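Local structure of rhamnosidase B (Bacillus sp., 2OKX) at residues Ile208-Arg213 / Ala407-Val412; Phe649-Trp654 / Ala714-Thr719. The protein probably hydrolyses terminal alpha-L-rhamnose residues from its substrates, as an alpha-L-rhamnosidase of glycoside hydrolase family 78. All coordinates share one frame; numbering follows the deposited sequence.

Contact 1: residues Ile208-Arg213 / Ala407-Val412; sequences IQSLSR and AERRAV
Arg213 and Glu408 face each other as a hydrogen-bonded pair where antiparallel strands 207-215 and 406-410 meet, in a mixed sheet that continues through strand 436-443: Arg213 N gives to Glu408 O at 2.8 Å, and Glu408 N returns a bond to Arg213 O. Ser212 and Arg409, the neighbouring non-hydrogen-bonded pair, put their side chains on its other face.

Followed outward, the Arg213 chain leaves with CG anti to the backbone N (chi1 176°). CB lies 3.8 Å from Glu408 OE1, CD is just as close to the same oxygen, and a bend at chi3 brings the guanidinium side-on to the carboxylate. Arg213 NE reaches Glu408 OE1 at 2.8 Å, with CZ 3.5 Å from that oxygen. Arg213 NH2 reaches Glu408 OE2 at 3.0 Å, while NH1 bonds to the carbonyl O of Asp434. Both oxygens are met from above the carboxylate plane, which stands 56° from the guanidinium.

Arg410 also holds Glu408 OE1, through NE at 2.7 Å and NH2, so this oxygen accepts three N-H groups. Glutamate suits the place because its extended chain sets an anion beside both arginines, where Arg213 NE and Arg410 NH2 come within 3.6 Å of each other. With an alanine here, Arg213 and Arg410 would probably be left close together without the carboxylate they share. Glu408 thus offsets part of their positive charge and is likely to stay ionised.

Contact 2: residues Phe649-Trp654 / Ala714-Thr719; sequences FAARIW and AAAGAT
Ala716 sets its CB against the flank of helix 647-665, 3.4 Å from Ala651 CA and 3.7 Å from Ala650 O, so one methyl group rests directly on the helix backbone. Beside it, Ala650 CB meets Ala715 CB at 3.5 Å, methyl to methyl. Ala651 CB passes Ala716 CB at 4.1 Å, and Trp654 CB, one turn beyond Ala650, approaches the same methyl at 4.0 Å. Alanine suits these positions because its short side chain lets the backbones come close: the CA atoms of Ala651 and Ala716 are 3.9 Å apart.

The next shell fixes where the methyl groups stand. Ala650 O is the acceptor for Trp654 N, within the helix, which ties the Ala650 and Trp654 positions together. On the other side, helix 696-715 finishes in a Schellman motif. Gly717 takes a positive phi (85°), which suits glycine because a CB there would jam against the preceding carbonyl O, and its N bonds back to Ala714 O at 2.8 Å.

Trp654 carries the contact further out. With CG anti to the backbone N (chi1 169°), its indole reaches past Ala716 to Ser709 and Ala713 of helix 696-715, and NE1 bonds to Glu721 OE1 beyond the turn. Both helices belong to the six-hairpin glycosidase domain, the alpha-helical barrel of this family. The broad ring thus supplies apolar packing and one directed polar bond. Across the two segments themselves no hydrogen bond forms, which implies that their fit depends on close apolar packing, with the tryptophan N-H adding directionality at its margin.

How the contacts relate
Contact 1 comes first along the chain and closes before contact 2 opens, so the two are in series. Their centres lie about 61 Å apart on opposite sides of the chain's centre, and their nearest atoms are separated by about 43 Å. They share no sheet or helix. Segments 208-213 and 407-412 join neighbouring strands of a mixed beta-sheet across nearly 200 residues, whereas 649-654 and 714-719 bring two helices together within the six-hairpin glycosidase domain. Contact 1 thus ties distant sequence regions into the beta-rich part of this large enzyme, while contact 2 packs two helices of the barrel against each other.

Contact 1: residues Ile208-Arg213 / Ala407-Val412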
loop_
_atom_site.group_PDB
_atom_site.type_symbol
_atom_site.label_atom_id
_atom_site.label_comp_id
_atom_site.label_asym_id
_atom_site.label_seq_id
_atom_site.Cartn_x
_atom_site.Cartn_y
_atom_site.Cartn_z
ATOM N N ILE A 208 20.240 17.452 -1.434
ATOM C CA ILE A 208 20.167 17.193 -2.860
ATOM C C ILE A 208 21.306 16.217 -3.057
ATOM O O ILE A 208 22.469 16.548 -2.820
ATOM C CB ILE A 208 20.398 18.455 -3.706
ATOM C CG1 ILE A 208 19.214 19.412 -3.518
ATOM C CG2 ILE A 208 20.562 18.059 -5.188
ATOM C CD1 ILE A 208 19.222 20.613 -4.438
ATOM N N GLN A 209 20.963 15.004 -3.459
ATOM C CA GLN A 209 21.948 13.954 -3.643
ATOM C C GLN A 209 22.776 14.094 -4.909
ATOM O O GLN A 209 23.970 13.808 -4.899
ATOM C CB GLN A 209 21.252 12.597 -3.640
ATOM C CG GLN A 209 22.191 11.428 -3.862
ATOM C CD GLN A 209 21.470 10.107 -3.760
ATOM O OE1 GLN A 209 20.985 9.735 -2.692
ATOM N NE2 GLN A 209 21.384 9.392 -4.873
ATOM N N SER A 210 22.150 14.527 -5.998
ATOM C CA SER A 210 22.877 14.676 -7.251
ATOM C C SER A 210 22.130 15.500 -8.282
ATOM O O SER A 210 20.937 15.780 -8.137
ATOM C CB SER A 210 23.160 13.298 -7.857
ATOM O OG SER A 210 21.948 12.662 -8.238
ATOM N N LEU A 211 22.862 15.889 -9.321
ATOM C CA LEU A 211 22.310 16.638 -10.438
ATOM C C LEU A 211 22.949 15.979 -11.650
ATOM O O LEU A 211 24.141 15.681 -11.641
ATOM C CB LEU A 211 22.691 18.123 -10.364
ATOM C CG LEU A 211 22.028 18.993 -11.443
ATOM C CD1 LEU A 211 21.957 20.439 -10.988
ATOM C CD2 LEU A 211 22.795 18.873 -12.743
ATOM N N SER A 212 22.158 15.722 -12.683
ATOM C CA SER A 212 22.697 15.069 -13.866
ATOM C C SER A 212 22.077 15.611 -15.137
ATOM O O SER A 212 20.966 16.140 -15.122
ATOM C CB SER A 212 22.423 13.561 -13.812
ATOM O OG SER A 212 22.924 12.961 -12.627
ATOM N N ARG A 213 22.816 15.488 -16.233
ATOM C CA ARG A 213 22.306 15.888 -17.536
ATOM C C ARG A 213 21.825 14.549 -18.075
ATOM O O ARG A 213 22.606 13.603 -18.183
ATOM C CB ARG A 213 23.420 16.451 -18.426
ATOM C CG ARG A 213 22.946 16.790 -19.844
ATOM C CD ARG A 213 24.034 17.513 -20.645
ATOM N NE ARG A 213 25.184 16.663 -20.939
ATOM C CZ ARG A 213 25.386 16.049 -22.103
ATOM N NH1 ARG A 213 24.514 16.190 -23.091
ATOM N NH2 ARG A 213 26.464 15.299 -22.283
ATOM N N ALA A 407 22.984 9.664 -18.987
ATOM C CA ALA A 407 22.937 9.948 -17.552
ATOM C C ALA A 407 24.331 10.433 -17.187
ATOM O O ALA A 407 25.238 9.638 -16.961
ATOM C CB ALA A 407 22.587 8.687 -16.768
ATOM N N GLU A 408 24.488 11.749 -17.132
ATOM C CA GLU A 408 25.779 12.367 -16.858
ATOM C C GLU A 408 25.769 13.182 -15.573
ATOM O O GLU A 408 25.197 14.271 -15.524
ATOM C CB GLU A 408 26.137 13.268 -18.043
ATOM C CG GLU A 408 27.508 13.894 -18.009
ATOM C CD GLU A 408 27.689 14.887 -19.148
ATOM O OE1 GLU A 408 27.122 15.996 -19.071
ATOM O OE2 GLU A 408 28.379 14.543 -20.126
ATOM N N ARG A 409 26.413 12.657 -14.536
ATOM C CA ARG A 409 26.476 13.345 -13.249
ATOM C C ARG A 409 27.295 14.624 -13.300
ATOM O O ARG A 409 28.381 14.647 -13.875
ATOM C CB ARG A 409 27.081 12.427 -12.190
ATOM C CG ARG A 409 26.155 11.351 -11.672
ATOM C CD ARG A 409 25.793 11.623 -10.220
ATOM N NE ARG A 409 26.959 12.061 -9.457
ATOM C CZ ARG A 409 27.033 12.055 -8.129
ATOM N NH1 ARG A 409 28.135 12.477 -7.521
ATOM N NH2 ARG A 409 26.011 11.613 -7.409
ATOM N N ARG A 410 26.768 15.676 -12.678
ATOM C CA ARG A 410 27.433 16.977 -12.595
ATOM C C ARG A 410 27.436 17.393 -11.123
ATOM O O ARG A 410 26.540 17.016 -10.365
ATOM C CB ARG A 410 26.670 18.043 -13.390
ATOM C CG ARG A 410 26.490 17.771 -14.880
ATOM C CD ARG A 410 27.822 17.658 -15.596
ATOM N NE ARG A 410 27.666 17.727 -17.047
ATOM C CZ ARG A 410 27.554 18.857 -17.740
ATOM N NH1 ARG A 410 27.579 20.033 -17.121
ATOM N NH2 ARG A 410 27.418 18.813 -19.058
ATOM N N ALA A 411 28.434 18.167 -10.713
ATOM C CA ALA A 411 28.491 18.619 -9.328
ATOM C C ALA A 411 27.266 19.491 -9.072
ATOM O O ALA A 411 26.829 20.228 -9.956
ATOM C CB ALA A 411 29.770 19.417 -9.085
ATOM N N VAL A 412 26.702 19.400 -7.871
ATOM C CA VAL A 412 25.529 20.203 -7.537
ATOM C C VAL A 412 25.927 21.640 -7.193
ATOM O O VAL A 412 26.720 21.865 -6.282
ATOM C CB VAL A 412 24.765 19.613 -6.324
ATOM C CG1 VAL A 412 23.553 20.467 -6.013
ATOM C CG2 VAL A 412 24.344 18.181 -6.612
HETATM O O HOH W 1 25.809 15.184 -8.750
#

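Contact 2: residues Phe649-Trp654 / Ala714-Thr719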
loop_
_atom_site.group_PDB
_atom_site.type_symbol
_atom_site.label_atom_id
_atom_site.label_comp_id
_atom_site.label_asym_id
_atom_site.label_seq_id
_atom_site.Cartn_x
_atom_site.Cartn_y
_atom_site.Cartn_z
ATOM N N PHE A 649 -17.823 -3.588 21.981
ATOM C CA PHE A 649 -17.276 -3.958 20.684
ATOM C C PHE A 649 -17.242 -5.473 20.534
ATOM O O PHE A 649 -17.555 -6.001 19.470
ATOM C CB PHE A 649 -15.861 -3.389 20.497
ATOM C CG PHE A 649 -15.082 -4.074 19.406
ATOM C CD1 PHE A 649 -14.228 -5.131 19.703
ATOM C CD2 PHE A 649 -15.257 -3.709 18.077
ATOM C CE1 PHE A 649 -13.565 -5.818 18.691
ATOM C CE2 PHE A 649 -14.603 -4.390 17.059
ATOM C CZ PHE A 649 -13.755 -5.450 17.368
ATOM N N ALA A 650 -16.859 -6.171 21.598
ATOM C CA ALA A 650 -16.791 -7.627 21.563
ATOM C C ALA A 650 -18.149 -8.208 21.186
ATOM O O ALA A 650 -18.239 -9.150 20.397
ATOM C CB ALA A 650 -16.351 -8.166 22.919
ATOM N N ALA A 651 -19.204 -7.635 21.757
ATOM C CA ALA A 651 -20.566 -8.082 21.489
ATOM C C ALA A 651 -20.942 -7.809 20.036
ATOM O O ALA A 651 -21.561 -8.649 19.380
ATOM C CB ALA A 651 -21.541 -7.372 22.429
ATOM N N ARG A 652 -20.563 -6.636 19.537
ATOM C CA ARG A 652 -20.867 -6.262 18.161
ATOM C C ARG A 652 -20.134 -7.125 17.145
ATOM O O ARG A 652 -20.686 -7.460 16.097
ATOM C CB ARG A 652 -20.497 -4.798 17.894
ATOM C CG ARG A 652 -21.332 -3.765 18.635
ATOM C CD ARG A 652 -21.136 -2.389 18.014
ATOM N NE ARG A 652 -19.755 -1.918 18.116
ATOM C CZ ARG A 652 -19.254 -1.294 19.178
ATOM N NH1 ARG A 652 -17.987 -0.903 19.186
ATOM N NH2 ARG A 652 -20.026 -1.047 20.230
ATOM N N ILE A 653 -18.893 -7.489 17.456
ATOM C CA ILE A 653 -18.080 -8.272 16.533
ATOM C C ILE A 653 -18.194 -9.794 16.657
ATOM O O ILE A 653 -17.865 -10.515 15.715
ATOM C CB ILE A 653 -16.576 -7.870 16.657
ATOM C CG1 ILE A 653 -15.870 -8.072 15.318
ATOM C CG2 ILE A 653 -15.886 -8.700 17.736
ATOM C CD1 ILE A 653 -16.303 -7.088 14.257
ATOM N N TRP A 654 -18.658 -10.289 17.803
ATOM C CA TRP A 654 -18.769 -11.738 18.001
ATOM C C TRP A 654 -19.453 -12.487 16.857
ATOM O O TRP A 654 -18.933 -13.494 16.373
ATOM C CB TRP A 654 -19.491 -12.058 19.316
ATOM C CG TRP A 654 -19.864 -13.514 19.438
ATOM C CD1 TRP A 654 -21.120 -14.024 19.616
ATOM C CD2 TRP A 654 -18.983 -14.645 19.348
ATOM N NE1 TRP A 654 -21.076 -15.400 19.639
ATOM C CE2 TRP A 654 -19.779 -15.807 19.477
ATOM C CE3 TRP A 654 -17.601 -14.789 19.170
ATOM C CZ2 TRP A 654 -19.237 -17.099 19.433
ATOM C CZ3 TRP A 654 -17.062 -16.075 19.125
ATOM C CH2 TRP A 654 -17.881 -17.212 19.256
ATOM N N ALA A 714 -17.068 -14.510 25.438
ATOM C CA ALA A 714 -17.247 -14.239 26.860
ATOM C C ALA A 714 -17.394 -12.743 27.109
ATOM O O ALA A 714 -18.281 -12.310 27.847
ATOM C CB ALA A 714 -16.063 -14.790 27.648
ATOM N N ALA A 715 -16.520 -11.952 26.494
ATOM C CA ALA A 715 -16.576 -10.506 26.656
ATOM C C ALA A 715 -17.909 -10.011 26.117
ATOM O O ALA A 715 -18.445 -9.007 26.584
ATOM C CB ALA A 715 -15.425 -9.843 25.905
ATOM N N ALA A 716 -18.444 -10.728 25.134
ATOM C CA ALA A 716 -19.715 -10.364 24.523
ATOM C C ALA A 716 -20.895 -10.781 25.392
ATOM O O ALA A 716 -22.031 -10.377 25.142
ATOM C CB ALA A 716 -19.835 -11.003 23.143
ATOM N N GLY A 717 -20.621 -11.589 26.412
ATOM C CA GLY A 717 -21.673 -12.042 27.306
ATOM C C GLY A 717 -22.416 -13.263 26.791
ATOM O O GLY A 717 -23.588 -13.466 27.115
ATOM N N ALA A 718 -21.733 -14.077 25.993
ATOM C CA ALA A 718 -22.323 -15.288 25.428
ATOM C C ALA A 718 -21.250 -16.364 25.300
ATOM O O ALA A 718 -21.144 -17.034 24.272
ATOM C CB ALA A 718 -22.921 -14.985 24.064
ATOM N N THR A 719 -20.468 -16.531 26.362
ATOM C CA THR A 719 -19.375 -17.497 26.386
ATOM C C THR A 719 -19.708 -18.905 25.885
ATOM O O THR A 719 -18.871 -19.548 25.248
ATOM C CB THR A 719 -18.777 -17.604 27.806
ATOM O OG1 THR A 719 -17.650 -18.487 27.787
ATOM C CG2 THR A 719 -19.812 -18.132 28.784
#